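Local coordinates for protein cytokinin riboside 5'-monophosphate phosphoribohydrolase (Corynebacterium glutamicum, PDB 5ZBL) that belongs to the SLOG clan of Rossmann-like proteins and is built round a parallel beta-sheet flanked by helices, at residues Gln11-Phe16 / Arg41-Val46; Val72-Leu77 / His97-Arg102; Asp108-Met113 / Lys137-Tyr142. All coordinates share one frame; numbering follows the deposited sequence.

The three contacts sample one parallel sheet and a helix packed on it. Contacts 1 and 3 each pair the two strands of a beta-alpha-beta unit, and their first strands, 12-16 and 110-112, are neighbours in the sheet. Their centres lie about 10 Å apart, and these two strands are joined by probable hydrogen bonds such as Thr14 N to Gly109 O, 2.8 Å. Contact 2 stands further off, its centre about 18 Å from that of contact 1 and about 19 Å from that of contact 3. It joins strand 69-74, the neighbour of strand 44-47, to helix 96-106. A sulfate ion, probably from the crystallisation liquor, lies about 4 Å from the side chain of Thr74 in contact 2.

Contact 1. Residues Gln11-Phe16 / Arg41-Val46; sequences QRVTVF and RGIDLV
Strands 12-16 and 44-46 run side by side and parallel, their short axes approaching to 4.7 Å at an angle of 42°. The register pairs Arg12 with Asp44, Val13 with Leu45 and Thr14 with Val46. Four backbone hydrogen bonds fix it: Asp44 N gives to Gln11 O, Val13 N to Asp44 O, Val46 N to Val13 O, and Val15 N to Val46 O at 2.7 Å. Helix 25-40 links the two strands in a beta-alpha-beta unit; positive-phi Gly42 closes a Schellman motif at its end, turning the chain into the sheet.

Arg12, Thr14, Asp44 and Val46 share one face. There Val46 reaches both neighbours: its CB meets Thr14 OG1 at 3.6 Å, while CG2 lies 4.0 Å from Arg12 CB. Because Val46 CG1 is anti to the backbone N (chi1 -179°), CG2 is left beside that nitrogen and leans toward Arg12. Thr14 OG1 has its polar partner in Met103 O. On the face bearing Val13 and Leu45, the branches of Val13 and Ile43 meet at about a right angle, with Val13 CG1 4.1 Å from Ile43 CG2. Further along, Leu45 CD1 touches Val15 CG2 at 3.6 Å, again crosswise.

Arg12 and Asp44 touch through aliphatic carbons, and their charged atoms stay apart: Arg12 NE and Asp44 OD2 are 6.6 Å from each other. The guanidinium instead makes a salt bridge to Asp108, and Asp44 OD1 accepts from Glu68 N. Water 1 probably links Asp44 OD2, at 2.9 Å, with Gln11 O. The chemistry thus divides: backbone bonds set the register, apolar branches fill the interior, and Arg12 and one carboxylate oxygen of Asp44 find partners beyond the pair, while the other oxygen meets the water.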
loop_
_atom_site.group_PDB
_atom_site.type_symbol
_atom_site.label_atom_id
_atom_site.label_comp_id
_atom_site.label_asym_id
_atom_site.label_seq_id
_atom_site.Cartn_x
_atom_site.Cartn_y
_atom_site.Cartn_z
ATOM N N GLN A 11 20.454 -13.682 -2.839
ATOM C CA GLN A 11 20.438 -14.478 -4.080
ATOM C C GLN A 11 19.277 -14.106 -4.997
ATOM O O GLN A 11 19.391 -14.198 -6.231
ATOM C CB GLN A 11 20.433 -15.974 -3.727
ATOM C CG GLN A 11 21.522 -16.279 -2.689
ATOM C CD GLN A 11 21.954 -17.721 -2.657
ATOM O OE1 GLN A 11 21.131 -18.618 -2.650
ATOM N NE2 GLN A 11 23.260 -17.948 -2.613
ATOM N N ARG A 12 18.172 -13.653 -4.409
ATOM C CA ARG A 12 17.050 -13.173 -5.194
ATOM C C ARG A 12 16.588 -11.853 -4.685
ATOM O O ARG A 12 16.583 -11.605 -3.474
ATOM C CB ARG A 12 15.914 -14.166 -5.135
ATOM C CG ARG A 12 16.130 -15.379 -6.034
ATOM C CD ARG A 12 15.623 -16.640 -5.378
ATOM N NE ARG A 12 16.394 -16.876 -4.145
ATOM C CZ ARG A 12 15.964 -17.523 -3.062
ATOM N NH1 ARG A 12 14.727 -18.027 -3.008
ATOM N NH2 ARG A 12 16.788 -17.656 -2.014
ATOM N N VAL A 13 16.175 -11.005 -5.614
ATOM C CA VAL A 13 15.436 -9.808 -5.249
ATOM C C VAL A 13 14.046 -9.825 -5.819
ATOM O O VAL A 13 13.835 -10.118 -7.029
ATOM C CB VAL A 13 16.108 -8.492 -5.684
ATOM C CG1 VAL A 13 17.391 -8.276 -4.887
ATOM C CG2 VAL A 13 16.280 -8.425 -7.213
ATOM N N THR A 14 13.099 -9.444 -4.958
ATOM C CA THR A 14 11.700 -9.336 -5.346
ATOM C C THR A 14 11.528 -7.918 -5.798
ATOM O O THR A 14 11.869 -7.000 -5.069
ATOM C CB THR A 14 10.763 -9.674 -4.176
ATOM O OG1 THR A 14 10.926 -11.047 -3.851
ATOM C CG2 THR A 14 9.301 -9.468 -4.529
ATOM N N VAL A 15 11.041 -7.738 -7.002
ATOM C CA VAL A 15 10.939 -6.403 -7.563
ATOM C C VAL A 15 9.506 -5.949 -7.760
ATOM O O VAL A 15 8.711 -6.663 -8.351
ATOM C CB VAL A 15 11.727 -6.268 -8.860
ATOM C CG1 VAL A 15 11.587 -4.854 -9.420
ATOM C CG2 VAL A 15 13.197 -6.536 -8.563
ATOM N N PHE A 16 9.171 -4.779 -7.228
ATOM C CA PHE A 16 7.830 -4.207 -7.448
ATOM C C PHE A 16 7.987 -3.088 -8.472
ATOM O O PHE A 16 8.845 -2.191 -8.269
ATOM C CB PHE A 16 7.268 -3.594 -6.159
ATOM C CG PHE A 16 7.279 -4.508 -4.962
ATOM C CD1 PHE A 16 6.881 -5.834 -5.060
ATOM C CD2 PHE A 16 7.592 -4.008 -3.702
ATOM C CE1 PHE A 16 6.870 -6.664 -3.943
ATOM C CE2 PHE A 16 7.542 -4.835 -2.569
ATOM C CZ PHE A 16 7.199 -6.159 -2.692
ATOM N N ARG A 41 26.088 -9.865 -10.622
ATOM C CA ARG A 41 26.443 -10.270 -9.258
ATOM C C ARG A 41 25.846 -11.616 -8.857
ATOM O O ARG A 41 25.865 -11.968 -7.680
ATOM C CB ARG A 41 26.035 -9.187 -8.258
ATOM C CG ARG A 41 26.850 -7.879 -8.353
ATOM C CD ARG A 41 25.997 -6.660 -7.975
ATOM N NE ARG A 41 26.673 -5.528 -7.332
ATOM C CZ ARG A 41 27.566 -4.714 -7.907
ATOM N NH1 ARG A 41 27.994 -4.921 -9.159
ATOM N NH2 ARG A 41 28.066 -3.693 -7.202
ATOM N N GLY A 42 25.333 -12.386 -9.810
ATOM C CA GLY A 42 24.671 -13.623 -9.477
ATOM C C GLY A 42 23.280 -13.521 -8.836
ATOM O O GLY A 42 22.814 -14.494 -8.232
ATOM N N ILE A 43 22.588 -12.386 -9.000
ATOM C CA ILE A 43 21.292 -12.199 -8.373
ATOM C C ILE A 43 20.138 -12.396 -9.385
ATOM O O ILE A 43 20.185 -11.832 -10.486
ATOM C CB ILE A 43 21.220 -10.821 -7.721
ATOM C CG1 ILE A 43 22.273 -10.709 -6.585
ATOM C CG2 ILE A 43 19.798 -10.536 -7.255
ATOM C CD1 ILE A 43 22.470 -9.287 -6.082
ATOM N N ASP A 44 19.105 -13.162 -8.990
ATOM C CA ASP A 44 17.918 -13.377 -9.814
ATOM C C ASP A 44 16.647 -12.621 -9.391
ATOM O O ASP A 44 16.556 -12.081 -8.299
ATOM C CB ASP A 44 17.645 -14.875 -9.895
ATOM C CG ASP A 44 18.752 -15.623 -10.659
ATOM O OD1 ASP A 44 19.225 -15.114 -11.737
ATOM O OD2 ASP A 44 19.142 -16.693 -10.156
ATOM N N LEU A 45 15.681 -12.615 -10.298
ATOM C CA LEU A 45 14.437 -11.828 -10.208
ATOM C C LEU A 45 13.247 -12.631 -9.676
ATOM O O LEU A 45 12.920 -13.709 -10.174
ATOM C CB LEU A 45 14.066 -11.267 -11.599
ATOM C CG LEU A 45 12.743 -10.497 -11.735
ATOM C CD1 LEU A 45 12.703 -9.346 -10.743
ATOM C CD2 LEU A 45 12.540 -9.954 -13.126
ATOM N N VAL A 46 12.582 -12.093 -8.682
ATOM C CA VAL A 46 11.257 -12.556 -8.327
ATOM C C VAL A 46 10.379 -11.348 -8.547
ATOM O O VAL A 46 10.696 -10.251 -8.042
ATOM C CB VAL A 46 11.150 -12.963 -6.877
ATOM C CG1 VAL A 46 9.749 -13.467 -6.599
ATOM C CG2 VAL A 46 12.191 -14.046 -6.548
HETATM O O HOH W 1 20.279 -16.781 -7.467
#

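Contact 2. Residues Val72-Leu77 / His97-Arg102; sequences VITESL and HIRKRR
The guanidinium of Arg99 has Leu77 CD1 over one face, 3.6 Å above its plane and near the margin of the group, and the carbonyl of Val72 at its edge. Arg99 NE donates to Val72 O at 2.7 Å with an N-H...O angle of 166°. The acceptor lies only 9° out of the guanidinium plane, although the donor is tilted from the carbonyl plane. An extended chain, with CG anti to the backbone N, carries the group from the helix to this carbonyl. NH2 is held by a second acceptor, Gly48 O, so two bonds restrict rotation of the group and tie helix 96-106 both to strand 69-74 and to the loop after strand 44-47.

Along the arginine stem, Val72 CG1 packs on Arg99 CG at 3.7 Å, the two side chains running past one another head to tail. Val72 CG1 also meets Arg102 CB at 3.9 Å. Thr74 CG2 lies 4.1 Å from Arg99 CB, while Thr74 OG1 caps helix 75-79 by accepting from Leu77 N.

Residues 97-102 of helix 96-106 run antiparallel to residues 72-74 of strand 69-74, at 175°. That strand sits between strands 44-47 and 89-93, and Leu77 also packs on Leu132 of the second subunit.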
loop_
_atom_site.group_PDB
_atom_site.type_symbol
_atom_site.label_atom_id
_atom_site.label_comp_id
_atom_site.label_asym_id
_atom_site.label_seq_id
_atom_site.Cartn_x
_atom_site.Cartn_y
_atom_site.Cartn_z
ATOM N N VAL A 72 5.187 -14.704 -10.050
ATOM C CA VAL A 72 4.104 -15.152 -9.171
ATOM C C VAL A 72 2.852 -14.316 -9.543
ATOM O O VAL A 72 2.823 -13.100 -9.383
ATOM C CB VAL A 72 4.466 -15.014 -7.670
ATOM C CG1 VAL A 72 3.426 -15.683 -6.775
ATOM C CG2 VAL A 72 5.812 -15.646 -7.400
ATOM N N ILE A 73 1.834 -15.015 -10.046
ATOM C CA ILE A 73 0.627 -14.441 -10.581
ATOM C C ILE A 73 -0.558 -15.230 -10.051
ATOM O O ILE A 73 -0.381 -16.296 -9.488
ATOM C CB ILE A 73 0.719 -14.476 -12.118
ATOM C CG1 ILE A 73 -0.283 -13.516 -12.752
ATOM C CG2 ILE A 73 0.546 -15.893 -12.661
ATOM C CD1 ILE A 73 0.063 -13.184 -14.191
ATOM N N THR A 74 -1.772 -14.695 -10.187
ATOM C CA THR A 74 -3.016 -15.388 -9.746
ATOM C C THR A 74 -3.765 -15.917 -10.933
ATOM O O THR A 74 -3.545 -15.441 -12.047
ATOM C CB THR A 74 -3.974 -14.427 -9.062
ATOM O OG1 THR A 74 -4.370 -13.415 -10.007
ATOM C CG2 THR A 74 -3.317 -13.754 -7.852
ATOM N N GLU A 75 -4.672 -16.876 -10.698
ATOM C CA GLU A 75 -5.595 -17.341 -11.753
ATOM C C GLU A 75 -6.349 -16.190 -12.401
ATOM O O GLU A 75 -6.431 -16.147 -13.626
ATOM C CB GLU A 75 -6.608 -18.397 -11.247
ATOM C CG GLU A 75 -6.335 -19.804 -11.744
ATOM C CD GLU A 75 -6.514 -19.960 -13.235
ATOM O OE1 GLU A 75 -7.661 -20.087 -13.704
ATOM O OE2 GLU A 75 -5.497 -19.972 -13.940
ATOM N N SER A 76 -6.901 -15.274 -11.587
ATOM C CA SER A 76 -7.638 -14.113 -12.137
ATOM C C SER A 76 -6.856 -13.386 -13.203
ATOM O O SER A 76 -7.266 -13.356 -14.347
ATOM C CB SER A 76 -8.042 -13.125 -11.049
ATOM O OG SER A 76 -9.349 -13.412 -10.593
ATOM N N LEU A 77 -5.703 -12.832 -12.830
ATOM C CA LEU A 77 -4.834 -12.087 -13.778
ATOM C C LEU A 77 -4.373 -12.965 -14.947
ATOM O O LEU A 77 -4.238 -12.482 -16.067
ATOM C CB LEU A 77 -3.611 -11.503 -13.066
ATOM C CG LEU A 77 -3.838 -10.560 -11.869
ATOM C CD1 LEU A 77 -2.510 -10.245 -11.211
ATOM C CD2 LEU A 77 -4.564 -9.262 -12.241
ATOM N N HIS A 97 -3.544 -12.537 -2.032
ATOM C CA HIS A 97 -2.894 -12.735 -0.739
ATOM C C HIS A 97 -1.691 -13.662 -0.883
ATOM O O HIS A 97 -0.568 -13.324 -0.502
ATOM C CB HIS A 97 -3.909 -13.378 0.227
ATOM C CG HIS A 97 -3.458 -13.470 1.659
ATOM N ND1 HIS A 97 -3.719 -14.575 2.444
ATOM C CD2 HIS A 97 -2.824 -12.586 2.458
ATOM C CE1 HIS A 97 -3.263 -14.369 3.668
ATOM N NE2 HIS A 97 -2.715 -13.168 3.703
ATOM N N ILE A 98 -1.962 -14.845 -1.437
ATOM C CA ILE A 98 -0.987 -15.896 -1.563
ATOM C C ILE A 98 0.085 -15.338 -2.506
ATOM O O ILE A 98 1.294 -15.459 -2.224
ATOM C CB ILE A 98 -1.639 -17.235 -2.016
ATOM C CG1 ILE A 98 -2.581 -17.759 -0.912
ATOM C CG2 ILE A 98 -0.589 -18.316 -2.266
ATOM C CD1 ILE A 98 -3.544 -18.839 -1.380
ATOM N N ARG A 99 -0.326 -14.630 -3.562
ATOM C CA ARG A 99 0.697 -14.091 -4.450
ATOM C C ARG A 99 1.779 -13.266 -3.684
ATOM O O ARG A 99 2.983 -13.509 -3.830
ATOM C CB ARG A 99 0.053 -13.281 -5.524
ATOM C CG ARG A 99 0.983 -12.899 -6.625
ATOM C CD ARG A 99 0.464 -11.646 -7.188
ATOM N NE ARG A 99 1.006 -11.308 -8.467
ATOM C CZ ARG A 99 0.752 -10.144 -9.050
ATOM N NH1 ARG A 99 -0.006 -9.225 -8.424
ATOM N NH2 ARG A 99 1.265 -9.901 -10.264
ATOM N N LYS A 100 1.337 -12.360 -2.817
ATOM C CA LYS A 100 2.238 -11.457 -2.098
ATOM C C LYS A 100 3.038 -12.185 -1.042
ATOM O O LYS A 100 4.239 -11.928 -0.885
ATOM C CB LYS A 100 1.482 -10.374 -1.377
ATOM C CG LYS A 100 0.624 -9.499 -2.225
ATOM C CD LYS A 100 0.092 -8.400 -1.321
ATOM C CE LYS A 100 -1.227 -7.836 -1.749
ATOM N NZ LYS A 100 -1.595 -6.800 -0.739
ATOM N N ARG A 101 2.402 -13.094 -0.326
ATOM C CA ARG A 101 3.174 -13.948 0.569
ATOM C C ARG A 101 4.319 -14.702 -0.174
ATOM O O ARG A 101 5.456 -14.737 0.308
ATOM C CB ARG A 101 2.255 -14.901 1.294
ATOM C CG ARG A 101 2.910 -15.674 2.427
ATOM C CD ARG A 101 2.094 -16.921 2.768
ATOM N NE ARG A 101 0.916 -16.621 3.584
ATOM C CZ ARG A 101 0.931 -16.398 4.896
ATOM N NH1 ARG A 101 2.065 -16.419 5.583
ATOM N NH2 ARG A 101 -0.212 -16.138 5.529
ATOM N N ARG A 102 4.032 -15.263 -1.351
ATOM C CA ARG A 102 5.017 -16.033 -2.085
ATOM C C ARG A 102 6.188 -15.215 -2.638
ATOM O O ARG A 102 7.363 -15.665 -2.588
ATOM C CB ARG A 102 4.392 -16.854 -3.220
ATOM C CG ARG A 102 4.101 -18.288 -2.847
ATOM C CD ARG A 102 5.355 -19.083 -2.459
ATOM N NE ARG A 102 5.917 -19.828 -3.565
ATOM C CZ ARG A 102 6.913 -20.702 -3.446
ATOM N NH1 ARG A 102 7.342 -21.345 -4.524
ATOM N NH2 ARG A 102 7.488 -20.941 -2.265
#

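Contact 3. Residues Asp108-Met113 / Lys137-Tyr142; sequences DGFIAM and KPVALY
Phe110 touches two residues of the facing segment, Val139 in the strand and Lys137 just before it: CD2 meets Val139 CG2 at 4.1 Å, and CE2 meets Lys137 CD at 4.1 Å, both approaching the ring obliquely. Beyond Phe110 on the same face, Ala112 CB rests against Leu141 CD2. The other face carries Ile111 and Ala140, and Ile111 CG2 reaches on to Tyr142 CB at 4.0 Å. Met113 and Tyr142 extend alongside each other in the same direction, in a Met-aromatic contact. Met113 SD is 3.9 Å from Tyr142 CD2, and its direction from the ring centroid is 75° off the normal, which places sulfur at the edge. A chi1 of -174° swings the tyrosine ring away from its backbone N and alongside the methionine.

Four backbone bonds position these groups in parallel register: Phe110 N to Pro138 O, Ala140 N to Phe110 O, Ala112 N to Ala140 O at 2.9 Å, and Tyr142 N to Ala112 O. At the entry, Lys137 CB packs on Asp108 O at 3.6 Å. The extended lysine chain takes NZ to Ala104 O and Gly107 O. Tyr142 OH is hydrogen-bonded to Ala30 O.

Strands 110-112 and 139-142 are joined through helix 117-130 in a beta-alpha-beta unit. That helix covers Phe110, Val139 and Leu141; helix 178-186 covers Ile111 and Ala140, while helix 25-40 meets Met113 and Tyr142.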
loop_
_atom_site.group_PDB
_atom_site.type_symbol
_atom_site.label_atom_id
_atom_site.label_comp_id
_atom_site.label_asym_id
_atom_site.label_seq_id
_atom_site.Cartn_x
_atom_site.Cartn_y
_atom_site.Cartn_z
ATOM N N ASP A 108 15.088 -12.463 -1.205
ATOM C CA ASP A 108 15.965 -12.218 -0.064
ATOM C C ASP A 108 15.959 -10.768 0.276
ATOM O O ASP A 108 16.524 -10.371 1.282
ATOM C CB ASP A 108 17.371 -12.735 -0.348
ATOM C CG ASP A 108 17.408 -14.288 -0.501
ATOM O OD1 ASP A 108 17.099 -15.016 0.502
ATOM O OD2 ASP A 108 17.702 -14.758 -1.635
ATOM N N GLY A 109 15.279 -9.977 -0.560
ATOM C CA GLY A 109 15.223 -8.527 -0.434
ATOM C C GLY A 109 14.224 -7.974 -1.448
ATOM O O GLY A 109 13.795 -8.708 -2.346
ATOM N N PHE A 110 13.891 -6.691 -1.288
ATOM C CA PHE A 110 12.822 -6.018 -2.018
ATOM C C PHE A 110 13.356 -4.743 -2.652
ATOM O O PHE A 110 14.083 -3.986 -1.993
ATOM C CB PHE A 110 11.704 -5.662 -1.060
ATOM C CG PHE A 110 11.055 -6.850 -0.412
ATOM C CD1 PHE A 110 10.179 -7.654 -1.128
ATOM C CD2 PHE A 110 11.306 -7.158 0.911
ATOM C CE1 PHE A 110 9.596 -8.764 -0.541
ATOM C CE2 PHE A 110 10.713 -8.269 1.524
ATOM C CZ PHE A 110 9.885 -9.074 0.789
ATOM N N ILE A 111 13.007 -4.521 -3.923
ATOM C CA ILE A 111 13.268 -3.277 -4.621
ATOM C C ILE A 111 11.933 -2.758 -5.182
ATOM O O ILE A 111 11.164 -3.491 -5.804
ATOM C CB ILE A 111 14.221 -3.486 -5.780
ATOM C CG1 ILE A 111 15.579 -4.004 -5.274
ATOM C CG2 ILE A 111 14.519 -2.190 -6.533
ATOM C CD1 ILE A 111 16.480 -4.455 -6.426
ATOM N N ALA A 112 11.670 -1.475 -4.947
ATOM C CA ALA A 112 10.528 -0.830 -5.525
ATOM C C ALA A 112 11.087 0.168 -6.552
ATOM O O ALA A 112 11.892 1.059 -6.201
ATOM C CB ALA A 112 9.661 -0.164 -4.460
ATOM N N MET A 113 10.705 -0.067 -7.807
ATOM C CA MET A 113 11.036 0.793 -8.913
ATOM C C MET A 113 9.819 1.680 -9.154
ATOM O O MET A 113 8.751 1.438 -8.615
ATOM C CB MET A 113 11.325 -0.043 -10.158
ATOM C CG MET A 113 12.398 -1.127 -9.996
ATOM S SD MET A 113 13.186 -1.622 -11.564
ATOM C CE MET A 113 11.785 -1.847 -12.643
ATOM N N LYS A 137 14.352 -8.127 5.977
ATOM C CA LYS A 137 15.019 -8.170 4.706
ATOM C C LYS A 137 15.148 -6.734 4.231
ATOM O O LYS A 137 14.263 -5.944 4.457
ATOM C CB LYS A 137 14.192 -8.983 3.704
ATOM C CG LYS A 137 14.067 -10.471 4.035
ATOM C CD LYS A 137 13.073 -11.175 3.105
ATOM C CE LYS A 137 13.100 -12.697 3.289
ATOM N NZ LYS A 137 12.072 -13.361 2.441
ATOM N N PRO A 138 16.243 -6.390 3.553
ATOM C CA PRO A 138 16.401 -4.999 3.086
ATOM C C PRO A 138 15.325 -4.593 2.087
ATOM O O PRO A 138 14.926 -5.403 1.256
ATOM C CB PRO A 138 17.761 -4.999 2.402
ATOM C CG PRO A 138 18.047 -6.430 2.094
ATOM C CD PRO A 138 17.344 -7.274 3.117
ATOM N N VAL A 139 14.834 -3.369 2.235
ATOM C CA VAL A 139 13.874 -2.760 1.283
ATOM C C VAL A 139 14.578 -1.562 0.670
ATOM O O VAL A 139 15.149 -0.736 1.391
ATOM C CB VAL A 139 12.604 -2.330 1.973
ATOM C CG1 VAL A 139 11.604 -1.730 0.979
ATOM C CG2 VAL A 139 12.012 -3.524 2.694
ATOM N N ALA A 140 14.599 -1.511 -0.659
ATOM C CA ALA A 140 15.317 -0.464 -1.368
ATOM C C ALA A 140 14.401 0.258 -2.342
ATOM O O ALA A 140 13.613 -0.370 -3.047
ATOM C CB ALA A 140 16.494 -1.046 -2.106
ATOM N N LEU A 141 14.520 1.580 -2.377
ATOM C CA LEU A 141 13.802 2.407 -3.331
ATOM C C LEU A 141 14.771 2.813 -4.438
ATOM O O LEU A 141 15.752 3.494 -4.192
ATOM C CB LEU A 141 13.226 3.630 -2.634
ATOM C CG LEU A 141 12.378 3.414 -1.393
ATOM C CD1 LEU A 141 11.864 4.770 -0.924
ATOM C CD2 LEU A 141 11.239 2.454 -1.685
ATOM N N TYR A 142 14.500 2.345 -5.646
ATOM C CA TYR A 142 15.323 2.655 -6.801
ATOM C C TYR A 142 14.844 4.017 -7.304
ATOM O O TYR A 142 13.811 4.121 -8.006
ATOM C CB TYR A 142 15.198 1.534 -7.852
ATOM C CG TYR A 142 16.097 1.590 -9.087
ATOM C CD1 TYR A 142 17.395 2.089 -9.031
ATOM C CD2 TYR A 142 15.637 1.103 -10.311
ATOM C CE1 TYR A 142 18.193 2.093 -10.144
ATOM C CE2 TYR A 142 16.434 1.094 -11.433
ATOM C CZ TYR A 142 17.718 1.607 -11.354
ATOM O OH TYR A 142 18.560 1.630 -12.486
#